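Local coordinates for polysaccharide biosynthesis protein CapD (Bacillus thuringiensis HD-771, PDB 6BWC), which serves in CMP-pseudaminic acid biosynthesis, probably as an NADP-dependent short-chain dehydrogenase/reductase-type enzyme acting on a UDP-N-acetylglucosamine nucleotide sugar, at residues T104-T109 with G140-T145; T151-S156 with T162-V167. The protein carries 2 engineered substitutions. All blocks are in the same frame, centred on the assembly; numbering follows the deposited sequence.

Contact 1: T104-T109 with G140-T145; sequences TNIFGT and GATKLT. With NAP (NADP nicotinamide-adenine-dinucleotide phosphate), chain N.
Asn105 and Thr142 form the polar link between two nearly parallel helical segments, 104-109 and 140-145, whose axes approach to 8.7 Å at an angle of 20°. The amide ND2 of Asn105 donates to Thr142 OG1 over 2.9 Å, and the hydroxyl lies almost within the amide plane. With chi1 at 61°, OG1 sits between the backbone N and the carbonyl carbon of Thr142, where it also bonds to Tyr139 O one turn back; it therefore accepts a hydrogen bond from the amide and donates its own to that carbonyl. Asn105 ND2 makes a second bond to Met88 O, which fixes the rotation of the amide and ties the helix to the loop beside the cofactor site.

The apolar half of the contact belongs to Ile106. Its CG1 lies 3.6 Å from Thr145 CG2, and its CD1 reaches across to Thr142 CG2 at 4.0 Å. The hydroxyl of Thr145 is engaged elsewhere, with Asn138 of the second subunit.

Lys143 leads to the bound NADP: its chain bends at chi2, and NZ donates to ribose O3D at 3.1 Å, with a weak bond to O2D, while also holding Thr127 O. Tyr139, likewise bonded to NADP, and Lys143 show the YxxxK spacing of short-chain dehydrogenases.

The segments belong to helices 98-118 and 138-156, which pack side by side with strand 123-129 against Thr109 and Lys143. Ile106 meets Val102 of the second subunit and Thr145 meets Ala141 of that subunit, an arrangement consistent with the four-helix bundle by which many short-chain dehydrogenase/reductase enzymes dimerise.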
loop_
_atom_site.group_PDB
_atom_site.type_symbol
_atom_site.label_atom_id
_atom_site.label_comp_id
_atom_site.label_asym_id
_atom_site.label_seq_id
_atom_site.Cartn_x
_atom_site.Cartn_y
_atom_site.Cartn_z
ATOM N N THR C 104 6.228 -12.462 8.240
ATOM C CA THR C 104 6.992 -13.526 7.623
ATOM C C THR C 104 6.205 -14.857 7.613
ATOM O O THR C 104 6.097 -15.504 6.556
ATOM C CB THR C 104 8.375 -13.623 8.305
ATOM O OG1 THR C 104 9.079 -12.377 8.147
ATOM C CG2 THR C 104 9.230 -14.737 7.706
ATOM N N ASN C 105 5.645 -15.256 8.760
ATOM C CA ASN C 105 4.980 -16.561 8.871
ATOM C C ASN C 105 3.537 -16.639 8.297
ATOM O O ASN C 105 3.172 -17.684 7.732
ATOM C CB ASN C 105 5.014 -17.091 10.322
ATOM C CG ASN C 105 6.432 -17.433 10.817
ATOM O OD1 ASN C 105 7.412 -17.350 10.079
ATOM N ND2 ASN C 105 6.535 -17.827 12.093
ATOM N N ILE C 106 2.727 -15.571 8.432
ATOM C CA ILE C 106 1.338 -15.557 7.886
ATOM C C ILE C 106 1.266 -14.840 6.534
ATOM O O ILE C 106 1.002 -15.497 5.503
ATOM C CB ILE C 106 0.308 -14.935 8.871
ATOM C CG1 ILE C 106 0.306 -15.699 10.198
ATOM C CG2 ILE C 106 -1.103 -14.932 8.270
ATOM C CD1 ILE C 106 -0.424 -14.997 11.317
ATOM N N PHE C 107 1.520 -13.521 6.536
ATOM C CA PHE C 107 1.352 -12.672 5.341
ATOM C C PHE C 107 2.198 -13.187 4.192
ATOM O O PHE C 107 1.744 -13.198 3.045
ATOM C CB PHE C 107 1.634 -11.170 5.625
ATOM C CG PHE C 107 1.549 -10.252 4.387
ATOM C CD1 PHE C 107 0.393 -10.210 3.582
ATOM C CD2 PHE C 107 2.634 -9.424 4.019
ATOM C CE1 PHE C 107 0.309 -9.383 2.456
ATOM C CE2 PHE C 107 2.546 -8.578 2.899
ATOM C CZ PHE C 107 1.380 -8.554 2.123
ATOM N N GLY C 108 3.403 -13.650 4.507
ATOM C CA GLY C 108 4.287 -14.283 3.512
ATOM C C GLY C 108 3.800 -15.623 2.964
ATOM O O GLY C 108 3.990 -15.910 1.761
ATOM N N THR C 109 3.182 -16.443 3.822
ATOM C CA THR C 109 2.577 -17.670 3.345
ATOM C C THR C 109 1.451 -17.308 2.364
ATOM O O THR C 109 1.329 -17.934 1.309
ATOM C CB THR C 109 2.058 -18.570 4.492
ATOM O OG1 THR C 109 3.102 -18.817 5.434
ATOM C CG2 THR C 109 1.550 -19.921 3.969
ATOM N N GLY C 140 4.079 -20.801 17.211
ATOM C CA GLY C 140 3.113 -21.868 16.956
ATOM C C GLY C 140 1.723 -21.347 16.614
ATOM O O GLY C 140 0.956 -22.016 15.912
ATOM N N ALA C 141 1.391 -20.159 17.124
ATOM C CA ALA C 141 0.199 -19.452 16.660
ATOM C C ALA C 141 0.231 -19.169 15.164
ATOM O O ALA C 141 -0.731 -19.449 14.474
ATOM C CB ALA C 141 -0.022 -18.178 17.448
ATOM N N THR C 142 1.344 -18.644 14.666
ATOM C CA THR C 142 1.496 -18.379 13.218
ATOM C C THR C 142 1.576 -19.677 12.400
ATOM O O THR C 142 1.131 -19.714 11.252
ATOM C CB THR C 142 2.735 -17.514 12.863
ATOM O OG1 THR C 142 3.943 -18.162 13.277
ATOM C CG2 THR C 142 2.675 -16.193 13.532
ATOM N N LYS C 143 2.150 -20.732 12.946
ATOM C CA LYS C 143 2.221 -21.961 12.153
ATOM C C LYS C 143 0.846 -22.646 12.023
ATOM O O LYS C 143 0.471 -23.116 10.934
ATOM C CB LYS C 143 3.301 -22.908 12.676
ATOM C CG LYS C 143 4.716 -22.412 12.356
ATOM C CD LYS C 143 5.010 -22.374 10.858
ATOM C CE LYS C 143 6.500 -22.608 10.604
ATOM N NZ LYS C 143 7.016 -22.188 9.266
ATOM N N LEU C 144 0.077 -22.659 13.101
ATOM C CA LEU C 144 -1.310 -23.064 12.997
ATOM C C LEU C 144 -2.032 -22.267 11.916
ATOM O O LEU C 144 -2.700 -22.852 11.043
ATOM C CB LEU C 144 -2.024 -22.896 14.336
ATOM C CG LEU C 144 -3.436 -23.457 14.477
ATOM C CD1 LEU C 144 -3.526 -24.898 14.001
ATOM C CD2 LEU C 144 -3.832 -23.389 15.935
ATOM N N THR C 145 -1.872 -20.948 11.954
ATOM C CA THR C 145 -2.516 -20.072 10.969
ATOM C C THR C 145 -2.023 -20.348 9.546
ATOM O O THR C 145 -2.830 -20.518 8.639
ATOM C CB THR C 145 -2.345 -18.599 11.345
ATOM O OG1 THR C 145 -3.171 -18.324 12.472
ATOM C CG2 THR C 145 -2.750 -17.671 10.224
HETATM P PA NAP N . 16.687 -21.436 8.779
HETATM O O1A NAP N . 18.030 -22.109 8.743
HETATM O O2A NAP N . 16.584 -20.206 9.614
HETATM O O5B NAP N . 16.193 -21.118 7.298
HETATM C C5B NAP N . 15.356 -19.985 7.057
HETATM C C4B NAP N . 15.407 -19.624 5.576
HETATM O O4B NAP N . 14.449 -18.631 5.216
HETATM C C3B NAP N . 16.742 -19.015 5.240
HETATM O O3B NAP N . 16.986 -19.404 3.892
HETATM C C2B NAP N . 16.495 -17.537 5.397
HETATM O O2B NAP N . 17.511 -16.837 4.710
HETATM C C1B NAP N . 15.085 -17.409 4.817
HETATM N N9A NAP N . 14.189 -16.276 5.229
HETATM C C8A NAP N . 13.883 -15.793 6.469
HETATM N N7A NAP N . 12.980 -14.755 6.413
HETATM C C5A NAP N . 12.693 -14.570 5.113
HETATM C C6A NAP N . 11.843 -13.665 4.300
HETATM N N6A NAP N . 11.082 -12.713 4.859
HETATM N N1A NAP N . 11.834 -13.814 2.965
HETATM C C2A NAP N . 12.575 -14.745 2.339
HETATM N N3A NAP N . 13.376 -15.597 3.000
HETATM C C4A NAP N . 13.479 -15.568 4.352
HETATM O O3 NAP N . 15.506 -22.446 9.214
HETATM P PN NAP N . 15.440 -24.053 9.013
HETATM O O1N NAP N . 16.019 -24.481 7.672
HETATM O O2N NAP N . 15.887 -24.708 10.283
HETATM O O5D NAP N . 13.869 -24.299 9.024
HETATM C C5D NAP N . 13.156 -24.196 7.816
HETATM C C4D NAP N . 11.660 -24.337 8.080
HETATM O O4D NAP N . 11.468 -25.484 8.918
HETATM C C3D NAP N . 10.932 -23.165 8.762
HETATM O O3D NAP N . 9.729 -22.896 8.037
HETATM C C2D NAP N . 10.607 -23.649 10.155
HETATM O O2D NAP N . 9.368 -23.129 10.647
HETATM C C1D NAP N . 10.534 -25.164 9.956
HETATM N N1N NAP N . 10.837 -25.961 11.151
HETATM C C2N NAP N . 12.115 -26.040 11.556
HETATM C C3N NAP N . 12.518 -26.764 12.663
HETATM C C7N NAP N . 13.932 -26.821 13.128
HETATM O O7N NAP N . 14.162 -27.339 14.222
HETATM N N7N NAP N . 14.930 -26.304 12.407
HETATM C C4N NAP N . 11.500 -27.531 13.425
HETATM C C5N NAP N . 10.139 -27.368 12.903
HETATM C C6N NAP N . 9.858 -26.613 11.777
HETATM P P2B NAP N . 17.797 -15.275 4.988
HETATM O O1X NAP N . 19.123 -15.140 4.264
HETATM O O2X NAP N . 16.705 -14.515 4.265
HETATM O O3X NAP N . 17.816 -15.082 6.523
#

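Contact 2: T151-S156 with T162-V167; sequences TSAEYS and TTFTSV
Ala153 and Phe164 meet through a CH-pi contact: the methyl CB of Ala153 stands over one face of the phenyl ring, 3.8 Å from its centroid and 18° off the ring normal. It is displaced toward the rim, and its nearest ring atom is Phe164 CD2.

The neighbouring Glu154 approaches the same residue from another direction. Its OE1 accepts the backbone N-H of Phe164 at 2.9 Å, and the same oxygen lies at the ring edge, near the plane of the phenyl group. The donor comes to the anti side of the carboxylate and 30° out of its plane, and the N-H...O bond is somewhat bent. A chain that leaves with CG anti to the backbone N and then folds at chi2 carries the carboxylate back over to the strand. OE1 also lies against Thr163 CA, at 3.6 Å.

The second carboxylate oxygen, OE2, forms a salt bridge with Lys157, so the two ends of the group are anchored to the strand and to the residue just past the segment. This pairing would probably stabilise the charged form of Glu154. Around the ring, Ile113 and Ile117 of helix 98-118 and Val124 of strand 123-129 also touch Phe164, and Ala153 touches Ile113 as well. Backbone bonds from Thr163 to Lys122 and Val124 hold the start of the strand alongside strand 123-129.

The helical segment 151-156 runs roughly antiparallel to strand residues 163-167, at 153°, and helix 138-156 lies over the sheet. Strand 123-129, this helix and strand 163-169 make up a beta-alpha-beta crossover, the repeating element of the Rossmann fold.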
loop_
_atom_site.group_PDB
_atom_site.type_symbol
_atom_site.label_atom_id
_atom_site.label_comp_id
_atom_site.label_asym_id
_atom_site.label_seq_id
_atom_site.Cartn_x
_atom_site.Cartn_y
_atom_site.Cartn_z
ATOM N N THR C 151 -4.579 -25.205 3.874
ATOM C CA THR C 151 -5.775 -26.031 3.659
ATOM C C THR C 151 -6.888 -25.286 2.929
ATOM O O THR C 151 -7.529 -25.851 2.037
ATOM C CB THR C 151 -6.388 -26.531 4.980
ATOM O OG1 THR C 151 -5.359 -26.822 5.934
ATOM C CG2 THR C 151 -7.212 -27.772 4.734
ATOM N N SER C 152 -7.108 -24.031 3.328
ATOM C CA SER C 152 -8.062 -23.135 2.650
ATOM C C SER C 152 -7.788 -22.886 1.152
ATOM O O SER C 152 -8.691 -22.958 0.323
ATOM C CB SER C 152 -8.112 -21.792 3.349
ATOM O OG SER C 152 -9.229 -21.073 2.873
ATOM N N ALA C 153 -6.541 -22.577 0.823
ATOM C CA ALA C 153 -6.102 -22.503 -0.560
ATOM C C ALA C 153 -6.606 -23.697 -1.375
ATOM O O ALA C 153 -7.207 -23.508 -2.432
ATOM C CB ALA C 153 -4.592 -22.429 -0.623
ATOM N N GLU C 154 -6.383 -24.906 -0.851
ATOM C CA GLU C 154 -6.708 -26.166 -1.521
ATOM C C GLU C 154 -8.200 -26.309 -1.695
ATOM O O GLU C 154 -8.664 -26.539 -2.803
ATOM C CB GLU C 154 -6.156 -27.354 -0.713
ATOM C CG GLU C 154 -6.316 -28.742 -1.325
ATOM C CD GLU C 154 -5.606 -28.911 -2.657
ATOM O OE1 GLU C 154 -4.579 -28.230 -2.900
ATOM O OE2 GLU C 154 -6.082 -29.730 -3.477
ATOM N N TYR C 155 -8.940 -26.149 -0.598
ATOM C CA TYR C 155 -10.416 -26.250 -0.593
ATOM C C TYR C 155 -11.107 -25.385 -1.644
ATOM O O TYR C 155 -12.081 -25.819 -2.259
ATOM C CB TYR C 155 -10.962 -25.871 0.786
ATOM C CG TYR C 155 -12.442 -26.105 0.968
ATOM C CD1 TYR C 155 -13.310 -25.064 1.325
ATOM C CD2 TYR C 155 -12.993 -27.369 0.777
ATOM C CE1 TYR C 155 -14.685 -25.287 1.499
ATOM C CE2 TYR C 155 -14.358 -27.605 0.952
ATOM C CZ TYR C 155 -15.201 -26.571 1.316
ATOM O OH TYR C 155 -16.541 -26.836 1.491
ATOM N N SER C 156 -10.603 -24.168 -1.827
ATOM C CA SER C 156 -11.176 -23.198 -2.775
ATOM C C SER C 156 -10.253 -22.784 -3.941
ATOM O O SER C 156 -10.554 -21.827 -4.643
ATOM C CB SER C 156 -11.661 -21.971 -2.015
ATOM O OG SER C 156 -10.793 -21.720 -0.934
ATOM N N THR C 162 -3.149 -26.093 -9.173
ATOM C CA THR C 162 -2.113 -25.983 -8.126
ATOM C C THR C 162 -2.487 -26.708 -6.834
ATOM O O THR C 162 -3.517 -26.463 -6.272
ATOM C CB THR C 162 -1.794 -24.511 -7.763
ATOM O OG1 THR C 162 -1.290 -23.837 -8.910
ATOM C CG2 THR C 162 -0.734 -24.422 -6.673
ATOM N N THR C 163 -1.594 -27.544 -6.345
ATOM C CA THR C 163 -1.843 -28.381 -5.188
ATOM C C THR C 163 -1.160 -27.768 -3.951
ATOM O O THR C 163 -0.101 -27.177 -4.088
ATOM C CB THR C 163 -1.358 -29.799 -5.529
ATOM O OG1 THR C 163 -2.493 -30.660 -5.572
ATOM C CG2 THR C 163 -0.305 -30.345 -4.533
ATOM N N PHE C 164 -1.739 -27.899 -2.759
ATOM C CA PHE C 164 -1.071 -27.417 -1.539
ATOM C C PHE C 164 -1.001 -28.479 -0.449
ATOM O O PHE C 164 -1.967 -29.188 -0.210
ATOM C CB PHE C 164 -1.791 -26.203 -0.993
ATOM C CG PHE C 164 -1.871 -25.057 -1.963
ATOM C CD1 PHE C 164 -0.834 -24.137 -2.048
ATOM C CD2 PHE C 164 -2.996 -24.897 -2.783
ATOM C CE1 PHE C 164 -0.912 -23.074 -2.939
ATOM C CE2 PHE C 164 -3.086 -23.847 -3.670
ATOM C CZ PHE C 164 -2.047 -22.930 -3.746
ATOM N N THR C 165 0.145 -28.593 0.214
ATOM C CA THR C 165 0.341 -29.613 1.233
ATOM C C THR C 165 1.245 -29.101 2.330
ATOM O O THR C 165 2.170 -28.336 2.069
ATOM C CB THR C 165 1.040 -30.864 0.662
ATOM O OG1 THR C 165 0.655 -31.074 -0.702
ATOM C CG2 THR C 165 0.693 -32.077 1.475
ATOM N N SER C 166 1.011 -29.579 3.546
ATOM C CA SER C 166 1.878 -29.294 4.666
ATOM C C SER C 166 2.635 -30.542 5.132
ATOM O O SER C 166 2.129 -31.656 5.127
ATOM C CB SER C 166 1.056 -28.706 5.805
ATOM O OG SER C 166 0.737 -27.361 5.514
ATOM N N VAL C 167 3.873 -30.328 5.525
ATOM C CA VAL C 167 4.708 -31.328 6.170
ATOM C C VAL C 167 4.771 -30.807 7.612
ATOM O O VAL C 167 4.232 -29.731 7.858
ATOM C CB VAL C 167 6.031 -31.402 5.377
ATOM C CG1 VAL C 167 7.256 -31.300 6.237
ATOM C CG2 VAL C 167 6.054 -32.654 4.537
#

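Along the chain, helix 98-118 comes first, followed by strand 123-129, helix 138-156 and strand 163-169. Contact 1 closes the longer loop, bringing residues 104-109 back to 140-145 across 30 intervening residues that include strand 123-129. Contact 2 then closes a short loop, pairing 151-156 with 162-167 across only five residues. The two are in series, neither nested nor crossed, with centres about 15 Å apart. They share helix 138-156: contact 1 uses its earlier turns, near the cofactor and the second subunit, and contact 2 its last turns. Together they fix that helix to helix 98-118 at one end and to the central sheet at the other.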